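Local coordinates for protein arginine kinase (Cydia pomonella granulosis virus, PDB 6VVG) that probably phosphorylates proteins on serine or threonine using ATP, as a viral protein kinase whose activity depends on side-to-side dimerization, at residues Thr124-Leu129 against Asp269-His274; Asn250-Arg255 against Ser263-Tyr268. One frame throughout, in Å; residues are numbered along the deposited sequence.

Both contacts belong to the helical C-lobe of the kinase, lie away from the AMP pocket, and have centres about 11 Å apart. Contact 1 sets the middle of helix 115-133 against helix 268-272; it is purely apolar, anchored on the buried Val-126 and Ile-271, with the exposed Thr-127 at its margin. Contact 2, nested within the chain loop that contact 1 closes, joins helix 247-256 to the loop leading into helix 268-272. There the exposed Arg-255 and Ser-263, tied by backbone and water bonds, lie beside the buried Phe-252. The two meet where His-274 NE2 lies 2.9 Å from Asp-251 OD2, a probable hydrogen bond, and where Ile-271 packs on Phe-252.

Contact 1. Residues Thr124-Leu129 against Asp269-His274; sequences TLVTAL and DEIIKH
Val-126 packs against Ile-271 and Ile-272, bringing together two helices of the protein kinase C-lobe: the long helix 115-133 (the αE helix of the kinase fold) and the short helix 268-272, close to the C-terminus. The CA atoms of Val-126 and Ile-272 are 7.4 Å apart, a spacing that small branched side chains can bridge.

The apolar part rests on methyl groups. Val-126 presents both of its branches to a single methyl: Val-126 CG2 is 3.6 Å from Ile-271 CG2, and Val-126 CG1 is 4.0 Å from Ile-271 CG2. A chi1 of 169°, with CG1 anti to the backbone N and CG2 anti to the carbonyl carbon, turns both valine methyls toward helix 268-272 and puts Ile-271 CG2 at the fork. The two side chains approach at a slant. Ile-272 CD1 makes a second, looser touch, 4.3 Å from Val-126 CG1. Ile-271 is buried because other parts of the lobe close in on it as well: Trp-196 of helix 192-208, Met-256 of helix 247-256, and Leu-277. On helix 115-133, Leu-125 and Leu-129 pack instead against Val-199 of helix 192-208.

No hydrogen bond joins the two segments. Ala-128 N bonds to Thr-124 O, one turn back, while His-274 N closes the end of the other segment on Ile-271 O at 3.2 Å; the His-274 side chain reaches Asp-251 OD2 of helix 247-256 through NE2. At the solvent-exposed margin, Thr-127 takes part through van der Waals contact alone. Its hydroxyl is hydrogen-bonded to Ile-123 O of its own helix, and Ile-272 CD1 comes within 4.4 Å of Thr-127 OG1.

Contact 2. Residues Asn250-Arg255 against Ser263-Tyr268; sequences NDFVRR and SRLSTY
Arg-255, near the end of helix 247-256, lies beside the returning loop at Arg-264, with the two CA atoms 4.9 Å apart, and Arg-255 O accepts Leu-265 N at 2.9 Å. The bond is fairly straight at hydrogen (161°), but the donor stands 44° above the carbonyl plane. Arg-255 O also receives a CA-H...O contact from Arg-264 CA, 3.2 Å away. Leu-265, at the centre of an inverse gamma turn, then redirects the chain toward helix 268-272.

The leucine side chain lies in the angle between helix and loop. Leu-265 CG rests 3.8 Å from Arg-255 CB, and Leu-265 CD1 lies 4.0 Å from Phe-252 CD1, with the leucine and phenylalanine side chains crossing at about a right angle. Phe-252 starts out facing away from the loop; only the CD1-CE1 side of its ring meets the leucine.

Arg-255 runs outward along the exposed flank, stretched out as far as NE. Two partners lie at the guanidinium edge, in its plane. Asp-251, one turn back in the helix, forms a salt bridge through OD2, 3.0 Å from Arg-255 NE, although the hydrogen bonds within it are weak. A water accepts from Arg-255 NH1 and donates to Ser-263 O, making a second, solvent-mediated tie between helix and loop.

Arg-264 begins by passing Arg-255 O, with Arg-264 CG 3.2 Å from it. A bend at chi3 (-44°) follows, and the guanidinium is carried away from helix 247-256 to Ala-258 O, Leu-259 O and a salt bridge with Glu-183. That glutamate ends the Ser-Pro-Glu version of the APE motif: this is the Glu-Arg ion pair characteristic of the protein kinase C-lobe, linking the end of the activation segment to the loop after αH.

Contact 1. Residues Thr124-Leu129 against Asp269-His274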
loop_
_atom_site.group_PDB
_atom_site.type_symbol
_atom_site.label_atom_id
_atom_site.label_comp_id
_atom_site.label_asym_id
_atom_site.label_seq_id
_atom_site.Cartn_x
_atom_site.Cartn_y
_atom_site.Cartn_z
ATOM N N THR A 124 2.225 -16.727 18.004
ATOM C CA THR A 124 1.620 -15.409 17.856
ATOM C C THR A 124 2.215 -14.665 16.668
ATOM O O THR A 124 1.488 -14.087 15.853
ATOM C CB THR A 124 1.812 -14.606 19.145
ATOM O OG1 THR A 124 1.265 -15.336 20.249
ATOM C CG2 THR A 124 1.133 -13.247 19.044
ATOM N N LEU A 125 3.545 -14.663 16.559
ATOM C CA LEU A 125 4.202 -13.944 15.472
ATOM C C LEU A 125 3.769 -14.484 14.115
ATOM O O LEU A 125 3.444 -13.716 13.202
ATOM C CB LEU A 125 5.717 -14.044 15.628
ATOM C CG LEU A 125 6.580 -13.447 14.517
ATOM C CD1 LEU A 125 6.301 -11.966 14.372
ATOM C CD2 LEU A 125 8.052 -13.707 14.806
ATOM N N VAL A 126 3.773 -15.810 13.963
ATOM C CA VAL A 126 3.390 -16.421 12.692
ATOM C C VAL A 126 1.945 -16.078 12.358
ATOM O O VAL A 126 1.619 -15.711 11.222
ATOM C CB VAL A 126 3.610 -17.944 12.750
ATOM C CG1 VAL A 126 2.967 -18.629 11.551
ATOM C CG2 VAL A 126 5.102 -18.257 12.834
ATOM N N THR A 127 1.057 -16.191 13.348
ATOM C CA THR A 127 -0.351 -15.884 13.127
ATOM C C THR A 127 -0.542 -14.422 12.750
ATOM O O THR A 127 -1.312 -14.105 11.836
ATOM C CB THR A 127 -1.156 -16.219 14.382
ATOM O OG1 THR A 127 -1.126 -17.634 14.607
ATOM C CG2 THR A 127 -2.596 -15.751 14.245
ATOM N N ALA A 128 0.150 -13.518 13.445
ATOM C CA ALA A 128 0.010 -12.094 13.163
ATOM C C ALA A 128 0.521 -11.762 11.768
ATOM O O ALA A 128 -0.145 -11.057 11.002
ATOM C CB ALA A 128 0.756 -11.278 14.217
ATOM N N LEU A 129 1.710 -12.257 11.421
ATOM C CA LEU A 129 2.253 -11.978 10.096
ATOM C C LEU A 129 1.368 -12.574 9.007
ATOM O O LEU A 129 1.188 -11.968 7.944
ATOM C CB LEU A 129 3.678 -12.512 9.986
ATOM C CG LEU A 129 4.744 -11.693 10.720
ATOM C CD1 LEU A 129 6.096 -12.402 10.686
ATOM C CD2 LEU A 129 4.863 -10.294 10.132
ATOM N N ASP A 269 1.211 -22.334 6.215
ATOM C CA ASP A 269 0.690 -23.658 6.545
ATOM C C ASP A 269 1.809 -24.606 6.955
ATOM O O ASP A 269 1.646 -25.407 7.885
ATOM C CB ASP A 269 -0.087 -24.223 5.357
ATOM C CG ASP A 269 -1.485 -23.641 5.244
ATOM O OD1 ASP A 269 -2.305 -23.894 6.149
ATOM O OD2 ASP A 269 -1.764 -22.929 4.256
ATOM N N GLU A 270 2.952 -24.535 6.274
ATOM C CA GLU A 270 4.090 -25.361 6.662
ATOM C C GLU A 270 4.542 -25.023 8.076
ATOM O O GLU A 270 4.757 -25.915 8.905
ATOM C CB GLU A 270 5.241 -25.168 5.676
ATOM C CG GLU A 270 5.105 -25.940 4.382
ATOM C CD GLU A 270 6.145 -25.533 3.359
ATOM O OE1 GLU A 270 6.342 -24.315 3.159
ATOM O OE2 GLU A 270 6.767 -26.430 2.755
ATOM N N ILE A 271 4.690 -23.730 8.367
ATOM C CA ILE A 271 5.193 -23.313 9.674
ATOM C C ILE A 271 4.232 -23.742 10.774
ATOM O O ILE A 271 4.624 -24.390 11.751
ATOM C CB ILE A 271 5.420 -21.791 9.696
ATOM C CG1 ILE A 271 6.474 -21.390 8.662
ATOM C CG2 ILE A 271 5.825 -21.330 11.090
ATOM C CD1 ILE A 271 6.493 -19.901 8.361
ATOM N N ILE A 272 2.953 -23.389 10.628
ATOM C CA ILE A 272 1.995 -23.572 11.710
ATOM C C ILE A 272 1.681 -25.038 11.968
ATOM O O ILE A 272 1.173 -25.376 13.044
ATOM C CB ILE A 272 0.718 -22.773 11.388
ATOM C CG1 ILE A 272 -0.080 -22.491 12.661
ATOM C CG2 ILE A 272 -0.142 -23.514 10.370
ATOM C CD1 ILE A 272 0.591 -21.514 13.599
ATOM N N LYS A 273 1.989 -25.927 11.030
ATOM C CA LYS A 273 1.709 -27.345 11.197
ATOM C C LYS A 273 2.914 -28.145 11.681
ATOM O O LYS A 273 2.802 -29.362 11.849
ATOM C CB LYS A 273 1.190 -27.934 9.880
ATOM C CG LYS A 273 -0.243 -27.534 9.548
ATOM C CD LYS A 273 -0.696 -28.074 8.192
ATOM C CE LYS A 273 -2.157 -27.719 7.928
ATOM N NZ LYS A 273 -2.788 -28.625 6.925
ATOM N N HIS A 274 4.052 -27.502 11.919
ATOM C CA HIS A 274 5.224 -28.231 12.380
ATOM C C HIS A 274 5.016 -28.703 13.818
ATOM O O HIS A 274 4.401 -27.993 14.620
ATOM C CB HIS A 274 6.472 -27.355 12.298
ATOM C CG HIS A 274 7.739 -28.091 12.596
ATOM N ND1 HIS A 274 8.241 -28.228 13.872
ATOM C CD2 HIS A 274 8.598 -28.749 11.783
ATOM C CE1 HIS A 274 9.357 -28.932 13.832
ATOM N NE2 HIS A 274 9.594 -29.262 12.575
#

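Contact 2. Residues Asn250-Arg255 against Ser263-Tyr268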
loop_
_atom_site.group_PDB
_atom_site.type_symbol
_atom_site.label_atom_id
_atom_site.label_comp_id
_atom_site.label_asym_id
_atom_site.label_seq_id
_atom_site.Cartn_x
_atom_site.Cartn_y
_atom_site.Cartn_z
ATOM N N ASN A 250 14.586 -27.896 17.761
ATOM C CA ASN A 250 15.712 -27.907 16.836
ATOM C C ASN A 250 15.242 -28.194 15.418
ATOM O O ASN A 250 15.603 -27.477 14.482
ATOM C CB ASN A 250 16.751 -28.930 17.286
ATOM C CG ASN A 250 17.730 -28.353 18.288
ATOM O OD1 ASN A 250 18.526 -27.471 17.961
ATOM N ND2 ASN A 250 17.670 -28.840 19.520
ATOM N N ASP A 251 14.406 -29.219 15.240
ATOM C CA ASP A 251 13.906 -29.525 13.903
ATOM C C ASP A 251 13.177 -28.333 13.297
ATOM O O ASP A 251 13.228 -28.127 12.078
ATOM C CB ASP A 251 12.982 -30.741 13.950
ATOM C CG ASP A 251 12.744 -31.342 12.582
ATOM O OD1 ASP A 251 13.705 -31.873 11.990
ATOM O OD2 ASP A 251 11.596 -31.275 12.095
ATOM N N PHE A 252 12.504 -27.536 14.129
ATOM C CA PHE A 252 11.806 -26.356 13.629
ATOM C C PHE A 252 12.781 -25.371 12.995
ATOM O O PHE A 252 12.592 -24.946 11.850
ATOM C CB PHE A 252 11.026 -25.695 14.768
ATOM C CG PHE A 252 10.209 -24.507 14.341
ATOM C CD1 PHE A 252 9.073 -24.671 13.563
ATOM C CD2 PHE A 252 10.576 -23.225 14.721
ATOM C CE1 PHE A 252 8.321 -23.577 13.169
ATOM C CE2 PHE A 252 9.828 -22.128 14.327
ATOM C CZ PHE A 252 8.699 -22.306 13.554
ATOM N N VAL A 253 13.843 -25.003 13.717
ATOM C CA VAL A 253 14.718 -23.950 13.212
ATOM C C VAL A 253 15.526 -24.451 12.022
ATOM O O VAL A 253 15.795 -23.697 11.078
ATOM C CB VAL A 253 15.623 -23.399 14.332
ATOM C CG1 VAL A 253 14.768 -22.840 15.470
ATOM C CG2 VAL A 253 16.580 -24.461 14.838
ATOM N N ARG A 254 15.915 -25.729 12.033
ATOM C CA ARG A 254 16.590 -26.279 10.860
ATOM C C ARG A 254 15.737 -26.072 9.613
ATOM O O ARG A 254 16.208 -25.553 8.593
ATOM C CB ARG A 254 16.876 -27.775 11.030
ATOM C CG ARG A 254 17.506 -28.215 12.333
ATOM C CD ARG A 254 18.941 -27.702 12.511
ATOM N NE ARG A 254 19.723 -28.604 13.357
ATOM C CZ ARG A 254 20.955 -29.015 13.076
ATOM N NH1 ARG A 254 21.584 -29.844 13.899
ATOM N NH2 ARG A 254 21.567 -28.583 11.982
ATOM N N ARG A 255 14.472 -26.501 9.675
ATOM C CA ARG A 255 13.587 -26.431 8.518
ATOM C C ARG A 255 13.136 -25.006 8.233
ATOM O O ARG A 255 12.815 -24.692 7.084
ATOM C CB ARG A 255 12.381 -27.353 8.731
ATOM C CG ARG A 255 12.788 -28.821 8.893
ATOM C CD ARG A 255 11.610 -29.791 8.973
ATOM N NE ARG A 255 12.079 -31.170 9.117
ATOM C CZ ARG A 255 12.116 -32.057 8.127
ATOM N NH1 ARG A 255 11.694 -31.721 6.915
ATOM N NH2 ARG A 255 12.568 -33.284 8.350
ATOM N N SER A 263 13.187 -27.297 0.742
ATOM C CA SER A 263 13.347 -28.062 1.973
ATOM C C SER A 263 13.012 -27.216 3.196
ATOM O O SER A 263 13.349 -27.593 4.321
ATOM C CB SER A 263 14.771 -28.607 2.079
ATOM O OG SER A 263 15.009 -29.593 1.093
ATOM N N ARG A 264 12.341 -26.084 2.991
ATOM C CA ARG A 264 12.140 -25.073 4.016
ATOM C C ARG A 264 10.659 -24.915 4.331
ATOM O O ARG A 264 9.794 -25.149 3.480
ATOM C CB ARG A 264 12.724 -23.722 3.554
ATOM C CG ARG A 264 12.770 -22.638 4.616
ATOM C CD ARG A 264 13.109 -21.262 4.029
ATOM N NE ARG A 264 14.203 -21.295 3.060
ATOM C CZ ARG A 264 14.422 -20.355 2.147
ATOM N NH1 ARG A 264 13.619 -19.303 2.078
ATOM N NH2 ARG A 264 15.443 -20.465 1.306
ATOM N N LEU A 265 10.375 -24.542 5.576
ATOM C CA LEU A 265 9.045 -24.079 5.961
ATOM C C LEU A 265 8.933 -22.637 5.484
ATOM O O LEU A 265 9.278 -21.693 6.198
ATOM C CB LEU A 265 8.836 -24.189 7.466
ATOM C CG LEU A 265 9.162 -25.525 8.130
ATOM C CD1 LEU A 265 9.184 -25.358 9.645
ATOM C CD2 LEU A 265 8.174 -26.596 7.720
ATOM N N SER A 266 8.460 -22.461 4.252
ATOM C CA SER A 266 8.435 -21.155 3.606
ATOM C C SER A 266 7.026 -20.601 3.454
ATOM O O SER A 266 6.844 -19.560 2.809
ATOM C CB SER A 266 9.106 -21.233 2.234
ATOM O OG SER A 266 8.442 -22.175 1.407
ATOM N N THR A 267 6.029 -21.270 4.025
ATOM C CA THR A 267 4.645 -20.838 3.944
ATOM C C THR A 267 4.023 -20.879 5.332
ATOM O O THR A 267 4.514 -21.560 6.235
ATOM C CB THR A 267 3.825 -21.724 2.997
ATOM O OG1 THR A 267 3.759 -23.053 3.532
ATOM C CG2 THR A 267 4.451 -21.765 1.614
ATOM N N TYR A 268 2.919 -20.146 5.490
ATOM C CA TYR A 268 2.190 -20.168 6.755
ATOM C C TYR A 268 1.811 -21.590 7.147
ATOM O O TYR A 268 2.049 -22.020 8.281
ATOM C CB TYR A 268 0.932 -19.304 6.656
ATOM C CG TYR A 268 -0.040 -19.514 7.800
ATOM C CD1 TYR A 268 0.248 -19.042 9.071
ATOM C CD2 TYR A 268 -1.241 -20.189 7.611
ATOM C CE1 TYR A 268 -0.630 -19.225 10.122
ATOM C CE2 TYR A 268 -2.127 -20.381 8.660
ATOM C CZ TYR A 268 -1.815 -19.895 9.913
ATOM O OH TYR A 268 -2.692 -20.082 10.959
HETATM O O HOH W 1 11.243 -28.973 5.698
#